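Local coordinates for beta-glucosidase (Chaetomella raphigera, PDB 6JXG), which probably hydrolyses terminal, non-reducing beta-D-glucosyl residues and releases beta-D-glucose, as a secreted family 3 glycoside hydrolase of cellulose breakdown, at residues Y677-T680 and A681-Q684; S308-G311 and G312-G315. All coordinates share one frame; numbering follows the deposited sequence.

How the contacts relate
Along the chain from the N terminus, contact 2 comes first: residues 308-315 form a turn in the long loop that leaves helix 278-294 and later enters helix 323-332, and its neighbours include Trp34, Pro38, Phe65 and Gln67 from the N-terminal part of the chain. Contact 1 follows far downstream, in the fibronectin type III-like domain, where residues 677-684 close the hairpin of strands 677-679 and 684-686 beside helix 175-182. Each contact closes its own short loop before the chain moves on, so the two neither nest nor cross. The centres of contact 1 and contact 2 are about 50 Å apart, on opposite sides of the chain's centre.

Contact 1 (Y677-T680 and A681-Q684); sequences YWDT and ASAQ
Asp679 and Ser682 meet across the tight turn that closes a beta hairpin. The serine hydroxyl OG gives its hydrogen to Asp679 OD2 at 2.7 Å, on the anti lone pair of that oxygen. The backbone N of Ser682 donates to the same OD2 at 3.0 Å, arriving from above the carboxylate plane. One carboxylate oxygen thus takes two bonds from a single residue, which restrains the rotation of the carboxylate. Ser682 OG reaches it from a position between its own backbone N and carbonyl carbon (chi1 65°). Alongside, the methyl group of Ala681 touches Asp679 OD2 at 3.4 Å.

The backbone forms an antiparallel hydrogen-bonded pair of Asp679 and Gln684. Asp679 N donates to Gln684 O at 3.0 Å, and Gln684 N returns a bond to Asp679 O. Ala683 and Gln684 both face Asp679, making a G1 beta bulge; Ala683 takes the positive phi of this motif (51°), and its N makes a weak bond to Thr680 O. The Gln684 amide folds back on the turn, where NE2 donates to Ser682 O at 3.1 Å in a nearly straight bond. Trp678 lies against the backbone of Ala683 and Gln684: Gln684 N and C sit over one face of the indole, and Trp678 CZ2 meets Ala683 C obliquely at 3.4 Å. Setting CG anti to the backbone N (chi1 -176°) brings that face against Gln684.

Further out, Trp678 stacks with His179, meets Trp685 edge-to-face and donates from its backbone N to Glu180. Strands 677-679 and 684-686 of the fibronectin type III-like domain are thereby joined at their turn and held against helix 175-182, which Tyr677 and Thr680 also touch.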
ATOM      1  N   TYR A 677     -20.685   4.587 -11.983  1.00 16.18           N
ATOM      2  CA  TYR A 677     -20.426   3.160 -12.148  1.00 15.86           C
ATOM      3  C   TYR A 677     -20.023   2.928 -13.580  1.00 16.18           C
ATOM      4  O   TYR A 677     -20.381   3.746 -14.480  1.00 15.35           O
ATOM      5  CB  TYR A 677     -21.634   2.313 -11.740  1.00 18.15           C
ATOM      6  CG  TYR A 677     -22.836   2.448 -12.695  1.00 19.01           C
ATOM      7  CD1 TYR A 677     -22.938   1.671 -13.842  1.00 21.06           C
ATOM      8  CD2 TYR A 677     -23.783   3.408 -12.471  1.00 21.19           C
ATOM      9  CE1 TYR A 677     -24.001   1.802 -14.723  1.00 24.51           C
ATOM     10  CE2 TYR A 677     -24.875   3.558 -13.332  1.00 23.76           C
ATOM     11  CZ  TYR A 677     -24.987   2.766 -14.442  1.00 26.49           C
ATOM     12  OH  TYR A 677     -26.086   2.972 -15.256  1.00 27.18           O
ATOM     13  N   TRP A 678     -19.321   1.830 -13.811  1.00 15.04           N
ATOM     14  CA  TRP A 678     -18.940   1.416 -15.152  1.00 16.26           C
ATOM     15  C   TRP A 678     -20.033   0.564 -15.829  1.00 17.11           C
ATOM     16  O   TRP A 678     -20.363  -0.534 -15.346  1.00 17.67           O
ATOM     17  CB  TRP A 678     -17.649   0.605 -15.143  1.00 15.45           C
ATOM     18  CG  TRP A 678     -17.182   0.259 -16.501  1.00 15.58           C
ATOM     19  CD1 TRP A 678     -17.434  -0.900 -17.149  1.00 16.90           C
ATOM     20  CD2 TRP A 678     -16.398   1.068 -17.432  1.00 15.85           C
ATOM     21  NE1 TRP A 678     -16.802  -0.923 -18.387  1.00 15.95           N
ATOM     22  CE2 TRP A 678     -16.177   0.278 -18.587  1.00 15.54           C
ATOM     23  CE3 TRP A 678     -15.817   2.337 -17.377  1.00 18.18           C
ATOM     24  CZ2 TRP A 678     -15.478   0.741 -19.707  1.00 16.91           C
ATOM     25  CZ3 TRP A 678     -15.093   2.795 -18.475  1.00 20.19           C
ATOM     26  CH2 TRP A 678     -14.905   1.970 -19.643  1.00 17.73           C
ATOM     27  N   ASP A 679     -20.548   1.105 -16.930  1.00 17.38           N
ATOM     28  CA  ASP A 679     -21.579   0.501 -17.737  1.00 19.63           C
ATOM     29  C   ASP A 679     -20.932  -0.250 -18.901  1.00 21.51           C
ATOM     30  O   ASP A 679     -20.312   0.381 -19.826  1.00 21.39           O
ATOM     31  CB  ASP A 679     -22.488   1.585 -18.310  1.00 21.83           C
ATOM     32  CG  ASP A 679     -23.661   0.977 -19.112  1.00 23.76           C
ATOM     33  OD1 ASP A 679     -24.252   0.017 -18.649  1.00 25.94           O
ATOM     34  OD2 ASP A 679     -23.870   1.398 -20.235  1.00 25.72           O
ATOM     35  N   THR A 680     -21.006  -1.567 -18.826  1.00 23.27           N
ATOM     36  CA  THR A 680     -20.350  -2.398 -19.797  1.00 30.06           C
ATOM     37  C   THR A 680     -21.057  -2.216 -21.114  1.00 33.33           C
ATOM     38  O   THR A 680     -20.422  -2.296 -22.118  1.00 39.20           O
ATOM     39  CB  THR A 680     -20.379  -3.894 -19.423  1.00 34.50           C
ATOM     40  OG1 THR A 680     -21.737  -4.309 -19.241  1.00 40.03           O
ATOM     41  CG2 THR A 680     -19.614  -4.179 -18.123  1.00 35.87           C
ATOM     42  N   ALA A 681     -22.365  -1.949 -21.095  1.00 32.89           N
ATOM     43  CA  ALA A 681     -23.153  -1.781 -22.323  1.00 35.22           C
ATOM     44  C   ALA A 681     -22.557  -0.701 -23.180  1.00 32.97           C
ATOM     45  O   ALA A 681     -22.215  -0.935 -24.309  1.00 40.72           O
ATOM     46  CB  ALA A 681     -24.630  -1.469 -21.997  1.00 33.75           C
ATOM     47  N   SER A 682     -22.411   0.481 -22.638  1.00 33.41           N
ATOM     48  CA  SER A 682     -21.894   1.579 -23.394  1.00 30.88           C
ATOM     49  C   SER A 682     -20.377   1.741 -23.221  1.00 27.81           C
ATOM     50  O   SER A 682     -19.814   2.684 -23.723  1.00 28.74           O
ATOM     51  CB  SER A 682     -22.642   2.854 -22.997  1.00 30.79           C
ATOM     52  OG  SER A 682     -22.410   3.240 -21.640  1.00 31.64           O
ATOM     53  N   ALA A 683     -19.719   0.843 -22.477  1.00 27.51           N
ATOM     54  CA  ALA A 683     -18.251   0.885 -22.274  1.00 25.06           C
ATOM     55  C   ALA A 683     -17.760   2.219 -21.825  1.00 21.90           C
ATOM     56  O   ALA A 683     -16.851   2.791 -22.409  1.00 22.27           O
ATOM     57  CB  ALA A 683     -17.507   0.412 -23.536  1.00 27.69           C
ATOM     58  N   GLN A 684     -18.407   2.778 -20.791  1.00 21.85           N
ATOM     59  CA  GLN A 684     -18.021   4.024 -20.218  1.00 21.05           C
ATOM     60  C   GLN A 684     -18.556   4.191 -18.797  1.00 18.83           C
ATOM     61  O   GLN A 684     -19.442   3.460 -18.361  1.00 18.50           O
ATOM     62  CB  GLN A 684     -18.574   5.167 -21.071  1.00 24.25           C
ATOM     63  CG  GLN A 684     -20.068   5.383 -21.036  1.00 26.35           C
ATOM     64  CD  GLN A 684     -20.520   6.277 -22.212  1.00 32.42           C
ATOM     65  OE1 GLN A 684     -20.732   7.478 -22.092  1.00 34.29           O
ATOM     66  NE2 GLN A 684     -20.601   5.676 -23.360  1.00 33.37           N
TER

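Contact 2 (S308-G311 and G312-G315); sequences SWNG and GLGG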
ATOM      1  N   SER A 308      24.175  -1.576  -5.035  1.00 13.89           N
ATOM      2  CA  SER A 308      23.297  -2.567  -4.386  1.00 13.51           C
ATOM      3  C   SER A 308      24.008  -3.829  -3.969  1.00 13.25           C
ATOM      4  O   SER A 308      23.514  -4.566  -3.117  1.00 13.95           O
ATOM      5  CB  SER A 308      22.173  -2.906  -5.383  1.00 13.28           C
ATOM      6  OG  SER A 308      21.304  -1.760  -5.594  1.00 12.07           O
ATOM      7  N   TRP A 309      25.146  -4.147  -4.589  1.00 12.86           N
ATOM      8  CA  TRP A 309      25.691  -5.509  -4.522  1.00 13.20           C
ATOM      9  C   TRP A 309      26.994  -5.557  -3.666  1.00 13.95           C
ATOM     10  O   TRP A 309      27.592  -6.601  -3.519  1.00 14.02           O
ATOM     11  CB  TRP A 309      25.974  -6.043  -5.933  1.00 13.50           C
ATOM     12  CG  TRP A 309      24.976  -5.566  -6.947  1.00 12.96           C
ATOM     13  CD1 TRP A 309      25.185  -4.699  -7.976  1.00 14.06           C
ATOM     14  CD2 TRP A 309      23.568  -5.844  -6.939  1.00 13.05           C
ATOM     15  NE1 TRP A 309      23.998  -4.424  -8.633  1.00 13.72           N
ATOM     16  CE2 TRP A 309      22.999  -5.157  -8.045  1.00 13.95           C
ATOM     17  CE3 TRP A 309      22.753  -6.654  -6.160  1.00 13.94           C
ATOM     18  CZ2 TRP A 309      21.671  -5.174  -8.289  1.00 14.46           C
ATOM     19  CZ3 TRP A 309      21.430  -6.713  -6.451  1.00 15.38           C
ATOM     20  CH2 TRP A 309      20.903  -6.005  -7.501  1.00 15.54           C
ATOM     21  N   ASN A 310      27.403  -4.433  -3.098  1.00 13.86           N
ATOM     22  CA  ASN A 310      28.663  -4.396  -2.265  1.00 13.20           C
ATOM     23  C   ASN A 310      28.378  -4.191  -0.816  1.00 14.14           C
ATOM     24  O   ASN A 310      29.271  -3.779  -0.079  1.00 13.85           O
ATOM     25  CB  ASN A 310      29.602  -3.252  -2.816  1.00 13.42           C
ATOM     26  CG  ASN A 310      29.141  -1.859  -2.430  1.00 13.55           C
ATOM     27  OD1 ASN A 310      28.035  -1.734  -1.942  1.00 16.64           O
ATOM     28  ND2 ASN A 310      29.952  -0.789  -2.682  1.00 12.74           N
ATOM     29  N   GLY A 311      27.120  -4.426  -0.410  1.00 13.69           N
ATOM     30  CA  GLY A 311      26.601  -4.200   0.937  1.00 12.69           C
ATOM     31  C   GLY A 311      25.826  -2.915   1.056  1.00 12.39           C
ATOM     32  O   GLY A 311      25.450  -2.524   2.144  1.00 12.05           O
ATOM     33  N   GLY A 312      25.637  -2.203  -0.065  1.00 12.73           N
ATOM     34  CA  GLY A 312      24.904  -0.939  -0.052  1.00 13.42           C
ATOM     35  C   GLY A 312      25.749   0.230   0.379  1.00 13.23           C
ATOM     36  O   GLY A 312      25.243   1.186   0.999  1.00 13.10           O
ATOM     37  N   LEU A 313      27.031   0.156   0.049  1.00 14.79           N
ATOM     38  CA  LEU A 313      28.029   1.114   0.577  1.00 14.83           C
ATOM     39  C   LEU A 313      28.453   2.079  -0.479  1.00 15.43           C
ATOM     40  O   LEU A 313      28.471   1.775  -1.676  1.00 15.03           O
ATOM     41  CB  LEU A 313      29.229   0.344   1.140  1.00 15.90           C
ATOM     42  CG  LEU A 313      28.878  -0.704   2.212  1.00 16.45           C
ATOM     43  CD1 LEU A 313      30.072  -1.516   2.648  1.00 19.82           C
ATOM     44  CD2 LEU A 313      28.288   0.011   3.380  1.00 17.91           C
ATOM     45  N   GLY A 314      28.860   3.250  -0.027  1.00 15.33           N
ATOM     46  CA  GLY A 314      29.462   4.279  -0.875  1.00 16.53           C
ATOM     47  C   GLY A 314      28.660   5.578  -0.943  1.00 15.76           C
ATOM     48  O   GLY A 314      29.133   6.610  -1.464  1.00 16.06           O
ATOM     49  N   GLY A 315      27.405   5.529  -0.508  1.00 14.47           N
ATOM     50  CA  GLY A 315      26.541   6.705  -0.506  1.00 14.21           C
ATOM     51  C   GLY A 315      26.539   7.604   0.744  1.00 14.36           C
ATOM     52  O   GLY A 315      27.043   7.240   1.790  1.00 15.40           O
TER
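An Asx turn, only weakly bonded, opens this partly buried, glycine-rich loop: Asn310 OD1 receives a bent, weak bond from Gly312 N at 3.1 Å. The stronger bond goes one residue further, where the same OD1 accepts from Leu313 N at 2.9 Å, almost straight. From the other end of the amide, Asn310 ND2 donates to Leu313 O at 3.1 Å; that oxygen lies in the asparagine's amide plane, whereas the donor stands above the plane of the leucine carbonyl. The N-H and C=O of one residue are therefore both held by one side chain, which fixes the turn of the amide about its last torsion. A chi1 of 75° sets CG between the asparagine's own N and carbonyl carbon, and from there the amide bends forward over the following residues.

Gly311 and Gly312 carry the chain round the turn with positive phi angles (100° and 82°). Leu313 folds its side chain back on the start of the turn, with CD1 3.6 Å from Asn310 O, and it also touches the N-acetylglucosamine of an attached glycan.

Before the turn, Ser308 OG bonds to Pro38 O and Gln57 NE2, while the Trp309 indole donates to Gly37 O and meets Trp34 edge-to-face. Gly312 is hydrogen-bonded to Gln67 through the backbone. The turn, in the loop between helix 278-294 and helix 323-332, is thus fastened to the loop before strand 41-42, to Gln57 of strand 55-57 and to Gln67 in the loop beyond it.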